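Local structure of agmatine N-acetyltransferase (Drosophila melanogaster, 7CIW) at residues 80-93 with 104-118. The protein transfers the acetyl group of acetyl-coenzyme A to the amine of agmatine, as a GNAT-fold enzyme of the arylalkylamine N-acetyltransferase subfamily. The protein carries 1 engineered substitution. Sequence-based numbering, arbitrary orientation.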
ATOM      1  N   LYS A  80       6.392  -2.813  10.381  1.00 14.98           N
ATOM      2  CA  LYS A  80       7.688  -2.156  10.278  1.00 16.31           C
ATOM      3  C   LYS A  80       8.073  -1.602  11.641  1.00 16.78           C
ATOM      4  O   LYS A  80       7.224  -1.367  12.506  1.00 15.67           O
ATOM      5  CB  LYS A  80       7.686  -1.049   9.211  1.00 18.67           C
ATOM      6  CG  LYS A  80       6.845   0.162   9.535  1.00 16.60           C
ATOM      7  CD  LYS A  80       6.839   1.134   8.337  1.00 17.42           C
ATOM      8  CE  LYS A  80       6.128   2.433   8.691  1.00 16.45           C
ATOM      9  NZ  LYS A  80       6.049   3.348   7.508  1.00 16.50           N
ATOM     10  N   ASP A  81       9.381  -1.420  11.829  1.00 16.40           N
ATOM     11  CA  ASP A  81       9.902  -0.864  13.069  1.00 16.25           C
ATOM     12  C   ASP A  81      10.821   0.314  12.769  1.00 15.27           C
ATOM     13  O   ASP A  81      10.871   0.801  11.629  1.00 16.98           O
ATOM     14  CB  ASP A  81      10.623  -1.954  13.882  1.00 15.90           C
ATOM     15  CG  ASP A  81      11.872  -2.499  13.180  1.00 20.19           C
ATOM     16  OD1 ASP A  81      12.266  -1.961  12.124  1.00 20.90           O
ATOM     17  OD2 ASP A  81      12.465  -3.476  13.697  1.00 24.42           O
ATOM     18  N   SER A  82      11.562   0.776  13.777  1.00 17.21           N
ATOM     19  CA  SER A  82      12.391   1.966  13.607  1.00 16.83           C
ATOM     20  C   SER A  82      13.586   1.739  12.688  1.00 20.04           C
ATOM     21  O   SER A  82      14.256   2.714  12.326  1.00 21.62           O
ATOM     22  CB  SER A  82      12.876   2.461  14.964  1.00 25.06           C
ATOM     23  OG  SER A  82      13.734   1.510  15.560  1.00 25.24           O
ATOM     24  N   HIS A  83      13.871   0.495  12.314  1.00 19.49           N
ATOM     25  CA  HIS A  83      14.918   0.188  11.353  1.00 19.70           C
ATOM     26  C   HIS A  83      14.439   0.290   9.909  1.00 17.98           C
ATOM     27  O   HIS A  83      15.263   0.246   8.993  1.00 18.17           O
ATOM     28  CB  HIS A  83      15.473  -1.221  11.627  1.00 20.61           C
ATOM     29  CG  HIS A  83      16.726  -1.540  10.876  1.00 27.32           C
ATOM     30  ND1 HIS A  83      16.768  -2.473   9.863  1.00 28.36           N
ATOM     31  CD2 HIS A  83      17.985  -1.053  10.994  1.00 25.99           C
ATOM     32  CE1 HIS A  83      17.998  -2.542   9.386  1.00 26.78           C
ATOM     33  NE2 HIS A  83      18.756  -1.691  10.053  1.00 29.49           N
ATOM     34  N   GLU A  84      13.136   0.455   9.680  1.00 16.04           N
ATOM     35  CA  GLU A  84      12.635   0.459   8.306  1.00 16.16           C
ATOM     36  C   GLU A  84      13.251   1.538   7.415  1.00 16.90           C
ATOM     37  O   GLU A  84      13.464   1.258   6.223  1.00 16.06           O
ATOM     38  CB  GLU A  84      11.104   0.567   8.313  1.00 16.63           C
ATOM     39  CG  GLU A  84      10.456   0.311   6.949  1.00 18.15           C
ATOM     40  CD  GLU A  84      10.632  -1.119   6.434  1.00 23.97           C
ATOM     41  OE1 GLU A  84      11.231  -1.968   7.131  1.00 25.78           O
ATOM     42  OE2 GLU A  84      10.150  -1.397   5.315  1.00 28.84           O
ATOM     43  N   PRO A  85      13.571   2.749   7.889  1.00 17.52           N
ATOM     44  CA  PRO A  85      14.241   3.695   6.972  1.00 16.71           C
ATOM     45  C   PRO A  85      15.554   3.155   6.422  1.00 16.68           C
ATOM     46  O   PRO A  85      15.835   3.294   5.222  1.00 18.13           O
ATOM     47  CB  PRO A  85      14.438   4.943   7.842  1.00 18.64           C
ATOM     48  CG  PRO A  85      13.289   4.870   8.819  1.00 18.66           C
ATOM     49  CD  PRO A  85      13.178   3.405   9.151  1.00 17.19           C
ATOM     50  N   GLU A  86      16.363   2.524   7.270  1.00 18.17           N
ATOM     51  CA  GLU A  86      17.625   1.957   6.810  1.00 18.57           C
ATOM     52  C   GLU A  86      17.389   0.756   5.906  1.00 18.60           C
ATOM     53  O   GLU A  86      18.051   0.602   4.871  1.00 19.39           O
ATOM     54  CB  GLU A  86      18.476   1.560   8.015  1.00 19.82           C
ATOM     55  CG  GLU A  86      19.007   2.757   8.812  1.00 25.40           C
ATOM     56  CD  GLU A  86      17.919   3.581   9.513  1.00 34.76           C
ATOM     57  OE1 GLU A  86      16.884   3.012   9.952  1.00 27.97           O
ATOM     58  OE2 GLU A  86      18.096   4.817   9.612  1.00 40.14           O
ATOM     59  N   HIS A  87      16.449  -0.108   6.289  1.00 17.94           N
ATOM     60  CA  HIS A  87      16.127  -1.276   5.482  1.00 19.24           C
ATOM     61  C   HIS A  87      15.650  -0.884   4.087  1.00 21.93           C
ATOM     62  O   HIS A  87      16.114  -1.431   3.079  1.00 18.78           O
ATOM     63  CB  HIS A  87      15.062  -2.110   6.203  1.00 18.94           C
ATOM     64  CG  HIS A  87      14.595  -3.296   5.421  1.00 22.43           C
ATOM     65  ND1 HIS A  87      13.267  -3.647   5.322  1.00 26.12           N
ATOM     66  CD2 HIS A  87      15.281  -4.210   4.696  1.00 24.30           C
ATOM     67  CE1 HIS A  87      13.155  -4.730   4.574  1.00 25.65           C
ATOM     68  NE2 HIS A  87      14.363  -5.089   4.178  1.00 25.48           N
ATOM     69  N   MET A  88      14.717   0.064   4.001  1.00 19.01           N
ATOM     70  CA  MET A  88      14.209   0.440   2.687  1.00 16.75           C
ATOM     71  C   MET A  88      15.274   1.122   1.847  1.00 15.78           C
ATOM     72  O   MET A  88      15.263   0.985   0.620  1.00 18.07           O
ATOM     73  CB  MET A  88      12.987   1.347   2.814  1.00 18.96           C
ATOM     74  CG  MET A  88      11.757   0.603   3.262  1.00 22.76           C
ATOM     75  SD  MET A  88      10.221   1.305   2.647  1.00 43.89           S
ATOM     76  CE  MET A  88      10.552   1.341   0.889  1.00 23.18           C
ATOM     77  N   ALA A  89      16.183   1.868   2.481  1.00 17.75           N
ATOM     78  CA  ALA A  89      17.252   2.496   1.714  1.00 20.67           C
ATOM     79  C   ALA A  89      18.139   1.436   1.083  1.00 23.64           C
ATOM     80  O   ALA A  89      18.498   1.535  -0.097  1.00 21.99           O
ATOM     81  CB  ALA A  89      18.063   3.434   2.605  1.00 22.15           C
ATOM     82  N   GLU A  90      18.463   0.389   1.846  1.00 21.19           N
ATOM     83  CA  GLU A  90      19.275  -0.703   1.321  1.00 23.58           C
ATOM     84  C   GLU A  90      18.538  -1.472   0.228  1.00 22.28           C
ATOM     85  O   GLU A  90      19.152  -1.899  -0.757  1.00 24.83           O
ATOM     86  CB  GLU A  90      19.678  -1.635   2.464  1.00 23.03           C
ATOM     87  CG  GLU A  90      20.860  -1.130   3.266  1.00 28.40           C
ATOM     88  CD  GLU A  90      20.778  -1.482   4.736  1.00 32.54           C
ATOM     89  OE1 GLU A  90      21.498  -0.848   5.536  1.00 39.74           O
ATOM     90  OE2 GLU A  90      19.998  -2.394   5.094  1.00 34.72           O
ATOM     91  N   GLU A  91      17.223  -1.649   0.374  1.00 22.09           N
ATOM     92  CA  GLU A  91      16.456  -2.351  -0.652  1.00 24.36           C
ATOM     93  C   GLU A  91      16.365  -1.530  -1.935  1.00 25.26           C
ATOM     94  O   GLU A  91      16.434  -2.082  -3.042  1.00 26.43           O
ATOM     95  CB  GLU A  91      15.058  -2.683  -0.125  1.00 25.72           C
ATOM     96  CG  GLU A  91      15.020  -3.820   0.894  1.00 28.09           C
ATOM     97  CD  GLU A  91      15.332  -5.180   0.278  1.00 33.26           C
ATOM     98  OE1 GLU A  91      14.576  -5.628  -0.612  1.00 33.65           O
ATOM     99  OE2 GLU A  91      16.337  -5.799   0.692  1.00 38.24           O
ATOM    100  N   ALA A  92      16.204  -0.209  -1.808  1.00 19.48           N
ATOM    101  CA  ALA A  92      16.205   0.662  -2.981  1.00 23.41           C
ATOM    102  C   ALA A  92      17.525   0.562  -3.742  1.00 25.86           C
ATOM    103  O   ALA A  92      17.536   0.539  -4.982  1.00 27.55           O
ATOM    104  CB  ALA A  92      15.938   2.109  -2.558  1.00 22.25           C
ATOM    105  N   ARG A  93      18.646   0.499  -3.018  1.00 25.65           N
ATOM    106  CA  ARG A  93      19.939   0.308  -3.670  1.00 27.10           C
ATOM    107  C   ARG A  93      20.024  -1.053  -4.352  1.00 27.18           C
ATOM    108  O   ARG A  93      20.502  -1.154  -5.489  1.00 30.59           O
ATOM    109  CB  ARG A  93      21.077   0.466  -2.658  1.00 30.51           C
ATOM    110  CG  ARG A  93      22.312  -0.347  -3.023  1.00 35.34           C
ATOM    111  CD  ARG A  93      23.605   0.215  -2.429  1.00 42.72           C
ATOM    112  NE  ARG A  93      23.631   0.234  -0.967  1.00 44.37           N
ATOM    113  CZ  ARG A  93      23.602  -0.846  -0.189  1.00 46.41           C
ATOM    114  NH1 ARG A  93      23.533  -2.060  -0.723  1.00 47.99           N
ATOM    115  NH2 ARG A  93      23.640  -0.715   1.132  1.00 41.34           N
ATOM    116  N   LEU A 104      10.918   1.829  -5.416  1.00 16.29           N
ATOM    117  CA  LEU A 104      11.506   1.746  -4.083  1.00 16.88           C
ATOM    118  C   LEU A 104      12.250   3.018  -3.704  1.00 16.72           C
ATOM    119  O   LEU A 104      12.251   3.406  -2.532  1.00 15.71           O
ATOM    120  CB  LEU A 104      12.455   0.559  -3.991  1.00 18.21           C
ATOM    121  CG  LEU A 104      11.809  -0.760  -3.574  1.00 20.82           C
ATOM    122  CD1 LEU A 104      12.837  -1.869  -3.679  1.00 22.34           C
ATOM    123  CD2 LEU A 104      11.235  -0.675  -2.166  1.00 22.57           C
ATOM    124  N   HIS A 105      12.892   3.687  -4.664  1.00 18.39           N
ATOM    125  CA  HIS A 105      13.604   4.906  -4.282  1.00 17.22           C
ATOM    126  C   HIS A 105      12.634   5.994  -3.825  1.00 16.52           C
ATOM    127  O   HIS A 105      12.923   6.720  -2.863  1.00 18.30           O
ATOM    128  CB  HIS A 105      14.494   5.387  -5.425  1.00 20.89           C
ATOM    129  CG  HIS A 105      15.879   4.818  -5.375  1.00 20.55           C
ATOM    130  ND1 HIS A 105      16.242   3.672  -6.050  1.00 24.97           N
ATOM    131  CD2 HIS A 105      16.984   5.224  -4.705  1.00 24.93           C
ATOM    132  CE1 HIS A 105      17.516   3.410  -5.816  1.00 28.03           C
ATOM    133  NE2 HIS A 105      17.990   4.334  -5.000  1.00 24.92           N
ATOM    134  N   LEU A 106      11.455   6.087  -4.450  1.00 17.51           N
ATOM    135  CA  LEU A 106      10.452   7.020  -3.943  1.00 16.92           C
ATOM    136  C   LEU A 106       9.926   6.569  -2.582  1.00 16.05           C
ATOM    137  O   LEU A 106       9.869   7.360  -1.633  1.00 15.16           O
ATOM    138  CB  LEU A 106       9.299   7.178  -4.937  1.00 16.99           C
ATOM    139  CG  LEU A 106       8.264   8.191  -4.431  1.00 19.59           C
ATOM    140  CD1 LEU A 106       7.918   9.206  -5.497  1.00 27.45           C
ATOM    141  CD2 LEU A 106       6.997   7.538  -3.850  1.00 20.83           C
ATOM    142  N   LEU A 107       9.547   5.296  -2.463  1.00 15.63           N
ATOM    143  CA  LEU A 107       8.995   4.820  -1.197  1.00 16.82           C
ATOM    144  C   LEU A 107      10.004   4.955  -0.063  1.00 14.46           C
ATOM    145  O   LEU A 107       9.634   5.231   1.090  1.00 15.07           O
ATOM    146  CB  LEU A 107       8.541   3.369  -1.351  1.00 18.16           C
ATOM    147  CG  LEU A 107       7.304   3.182  -2.232  1.00 17.85           C
ATOM    148  CD1 LEU A 107       6.988   1.696  -2.410  1.00 21.41           C
ATOM    149  CD2 LEU A 107       6.107   3.920  -1.654  1.00 18.69           C
ATOM    150  N   SER A 108      11.287   4.768  -0.365  1.00 14.86           N
ATOM    151  CA  SER A 108      12.304   4.883   0.672  1.00 17.74           C
ATOM    152  C   SER A 108      12.502   6.335   1.083  1.00 15.31           C
ATOM    153  O   SER A 108      12.695   6.625   2.268  1.00 16.01           O
ATOM    154  CB  SER A 108      13.619   4.271   0.182  1.00 15.31           C
ATOM    155  OG  SER A 108      14.696   4.522   1.074  1.00 15.78           O
ATOM    156  N   ALA A 109      12.467   7.262   0.119  1.00 15.48           N
ATOM    157  CA  ALA A 109      12.510   8.674   0.482  1.00 15.68           C
ATOM    158  C   ALA A 109      11.374   9.030   1.432  1.00 14.65           C
ATOM    159  O   ALA A 109      11.576   9.767   2.402  1.00 16.77           O
ATOM    160  CB  ALA A 109      12.460   9.553  -0.770  1.00 17.93           C
ATOM    161  N   VAL A 110      10.178   8.489   1.183  1.00 14.48           N
ATOM    162  CA  VAL A 110       9.031   8.773   2.042  1.00 11.98           C
ATOM    163  C   VAL A 110       9.203   8.136   3.420  1.00 15.65           C
ATOM    164  O   VAL A 110       8.865   8.739   4.445  1.00 15.50           O
ATOM    165  CB  VAL A 110       7.743   8.292   1.348  1.00 16.96           C
ATOM    166  CG1 VAL A 110       6.567   8.396   2.284  1.00 20.26           C
ATOM    167  CG2 VAL A 110       7.514   9.093   0.057  1.00 18.58           C
ATOM    168  N   GLU A 111       9.713   6.905   3.473  1.00 13.42           N
ATOM    169  CA  GLU A 111       9.910   6.251   4.766  1.00 13.70           C
ATOM    170  C   GLU A 111      10.926   7.009   5.614  1.00 16.10           C
ATOM    171  O   GLU A 111      10.742   7.174   6.824  1.00 15.42           O
ATOM    172  CB  GLU A 111      10.351   4.801   4.556  1.00 16.90           C
ATOM    173  CG  GLU A 111      10.756   4.074   5.832  1.00 15.89           C
ATOM    174  CD  GLU A 111       9.561   3.736   6.707  1.00 18.30           C
ATOM    175  OE1 GLU A 111       8.493   3.430   6.136  1.00 23.13           O
ATOM    176  OE2 GLU A 111       9.680   3.809   7.952  1.00 21.65           O
ATOM    177  N   THR A 112      11.996   7.502   4.989  1.00 14.64           N
ATOM    178  CA  THR A 112      12.979   8.291   5.726  1.00 16.80           C
ATOM    179  C   THR A 112      12.361   9.579   6.250  1.00 17.35           C
ATOM    180  O   THR A 112      12.636   9.991   7.383  1.00 17.55           O
ATOM    181  CB  THR A 112      14.169   8.610   4.824  1.00 19.23           C
ATOM    182  OG1 THR A 112      14.887   7.404   4.549  1.00 17.63           O
ATOM    183  CG2 THR A 112      15.093   9.618   5.495  1.00 20.91           C
ATOM    184  N   ALA A 113      11.505  10.217   5.443  1.00 15.85           N
ATOM    185  CA  ALA A 113      10.904  11.479   5.857  1.00 17.18           C
ATOM    186  C   ALA A 113       9.850  11.278   6.939  1.00 20.13           C
ATOM    187  O   ALA A 113       9.693  12.142   7.814  1.00 20.53           O
ATOM    188  CB  ALA A 113      10.286  12.182   4.645  1.00 18.44           C
ATOM    189  N   THR A 114       9.120  10.158   6.909  1.00 16.20           N
ATOM    190  CA  THR A 114       8.044   9.977   7.887  1.00 18.13           C
ATOM    191  C   THR A 114       8.560   9.380   9.192  1.00 19.88           C
ATOM    192  O   THR A 114       8.213   9.868  10.274  1.00 19.07           O
ATOM    193  CB  THR A 114       6.930   9.108   7.306  1.00 16.80           C
ATOM    194  OG1 THR A 114       7.466   7.873   6.815  1.00 15.57           O
ATOM    195  CG2 THR A 114       6.241   9.835   6.166  1.00 20.56           C
ATOM    196  N   ASP A 115       9.365   8.318   9.105  1.00 16.83           N
ATOM    197  CA  ASP A 115      10.080   7.745  10.251  1.00 18.31           C
ATOM    198  C   ASP A 115       9.160   7.623  11.471  1.00 18.12           C
ATOM    199  O   ASP A 115       9.440   8.138  12.551  1.00 16.92           O
ATOM    200  CB  ASP A 115      11.319   8.591  10.569  1.00 18.81           C
ATOM    201  CG  ASP A 115      12.363   7.847  11.401  1.00 25.53           C
ATOM    202  OD1 ASP A 115      12.162   6.665  11.737  1.00 23.69           O
ATOM    203  OD2 ASP A 115      13.400   8.458  11.729  1.00 30.11           O
ATOM    204  N   VAL A 116       8.037   6.925  11.277  1.00 17.48           N
ATOM    205  CA  VAL A 116       6.906   7.124  12.185  1.00 15.86           C
ATOM    206  C   VAL A 116       7.173   6.550  13.565  1.00 18.23           C
ATOM    207  O   VAL A 116       6.551   6.974  14.544  1.00 15.43           O
ATOM    208  CB  VAL A 116       5.608   6.531  11.612  1.00 16.72           C
ATOM    209  CG1 VAL A 116       5.167   7.293  10.370  1.00 17.09           C
ATOM    210  CG2 VAL A 116       5.751   5.001  11.367  1.00 17.23           C
ATOM    211  N   CYS A 117       8.041   5.548  13.676  1.00 16.51           N
ATOM    212  CA  CYS A 117       8.318   4.975  14.993  1.00 18.71           C
ATOM    213  C   CYS A 117       9.023   5.981  15.888  1.00 19.09           C
ATOM    214  O   CYS A 117       8.687   6.120  17.074  1.00 22.51           O
ATOM    215  CB  CYS A 117       9.138   3.698  14.820  1.00 19.79           C
ATOM    216  SG  CYS A 117       8.082   2.341  14.162  1.00 19.56           S
ATOM    217  N   ARG A 118       9.965   6.722  15.311  1.00 19.12           N
ATOM    218  CA  ARG A 118      10.626   7.793  16.047  1.00 21.76           C
ATOM    219  C   ARG A 118       9.711   9.000  16.207  1.00 21.09           C
ATOM    220  O   ARG A 118       9.692   9.641  17.268  1.00 24.75           O
ATOM    221  CB  ARG A 118      11.899   8.206  15.324  1.00 22.38           C
ATOM    222  CG  ARG A 118      12.908   7.087  15.205  1.00 31.37           C
ATOM    223  CD  ARG A 118      14.284   7.605  14.806  1.00 32.30           C
ATOM    224  NE  ARG A 118      15.289   6.565  14.992  1.00 32.65           N
ATOM    225  CZ  ARG A 118      15.381   5.479  14.231  1.00 35.19           C
ATOM    226  NH1 ARG A 118      14.532   5.293  13.217  1.00 30.03           N
ATOM    227  NH2 ARG A 118      16.322   4.576  14.479  1.00 40.24           N
TER
HETATM  228  O   HOH W   1       7.707   5.642   8.634  1.00 18.91           O
HETATM  229  O   HOH W   2       5.131   5.813   7.144  1.00 30.95           O
HETATM  230  O   HOH W   3       9.260   2.906  10.468  1.00 18.76           O
HETATM  231  O   HOH W   4      14.194   4.707   3.745  1.00 20.83           O
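K80 and E111 form a buried salt bridge from the end of strand 70-80 to helix 104-114, beside which helix 84-93 packs antiparallel with axes 8.6 Å apart at their closest approach. The chain of K80, extended beyond CG, is long enough to bring NZ to the syn lone pair of E111 OE1 at 2.8 Å. Lysine suits this place because its methylenes also pack, CE lying against V116 CG2. E111 reaches across with CG anti to its own backbone N (chi1 173°), which brings CG against P85 CA and N; the bend at chi2 (73°) then turns the carboxylate toward K80. R118 NH1 ties the loop carbonyl S82 O to helix 116-118, donating at 2.7 Å on a lone pair in the carbonyl plane, while it forms a salt bridge with D115 OD1, which lies in the guanidinium plane. S82 CB covers one guanidinium face.

Apolar contacts gather around M88 and A92. M88 is a knob among L104, L107, S108 and E111; its flexible chain, bent at chi3, sets CE 3.6 Å from L107 CB. The small residues A92 and S108 suit the close approach here, A92 CA lying 4.9 Å from L104 CA. A92 CB stands over the centre of the H105 ring, 3.7 Å from its centroid, a CH-pi contact, while H105 ND1 is bonded to G101 O. L107 also touches D165 on strand 161-166 and lies near the bound acetylagmatine.

Waters complete the polar network. One accepts hydrogen bonds from K80 NZ and V116 N and donates to E111 OE2 and T114 OG1; another joins D81 O to E111 OE2. A third donates to P85 O and S108 O, bridging the helices.

With both carboxylate oxygens of E111 engaged and lysine beside it, the buried acid is probably stabilised as the anion, so a paired charge and ordered water tie this helical hairpin to the end of strand 70-80.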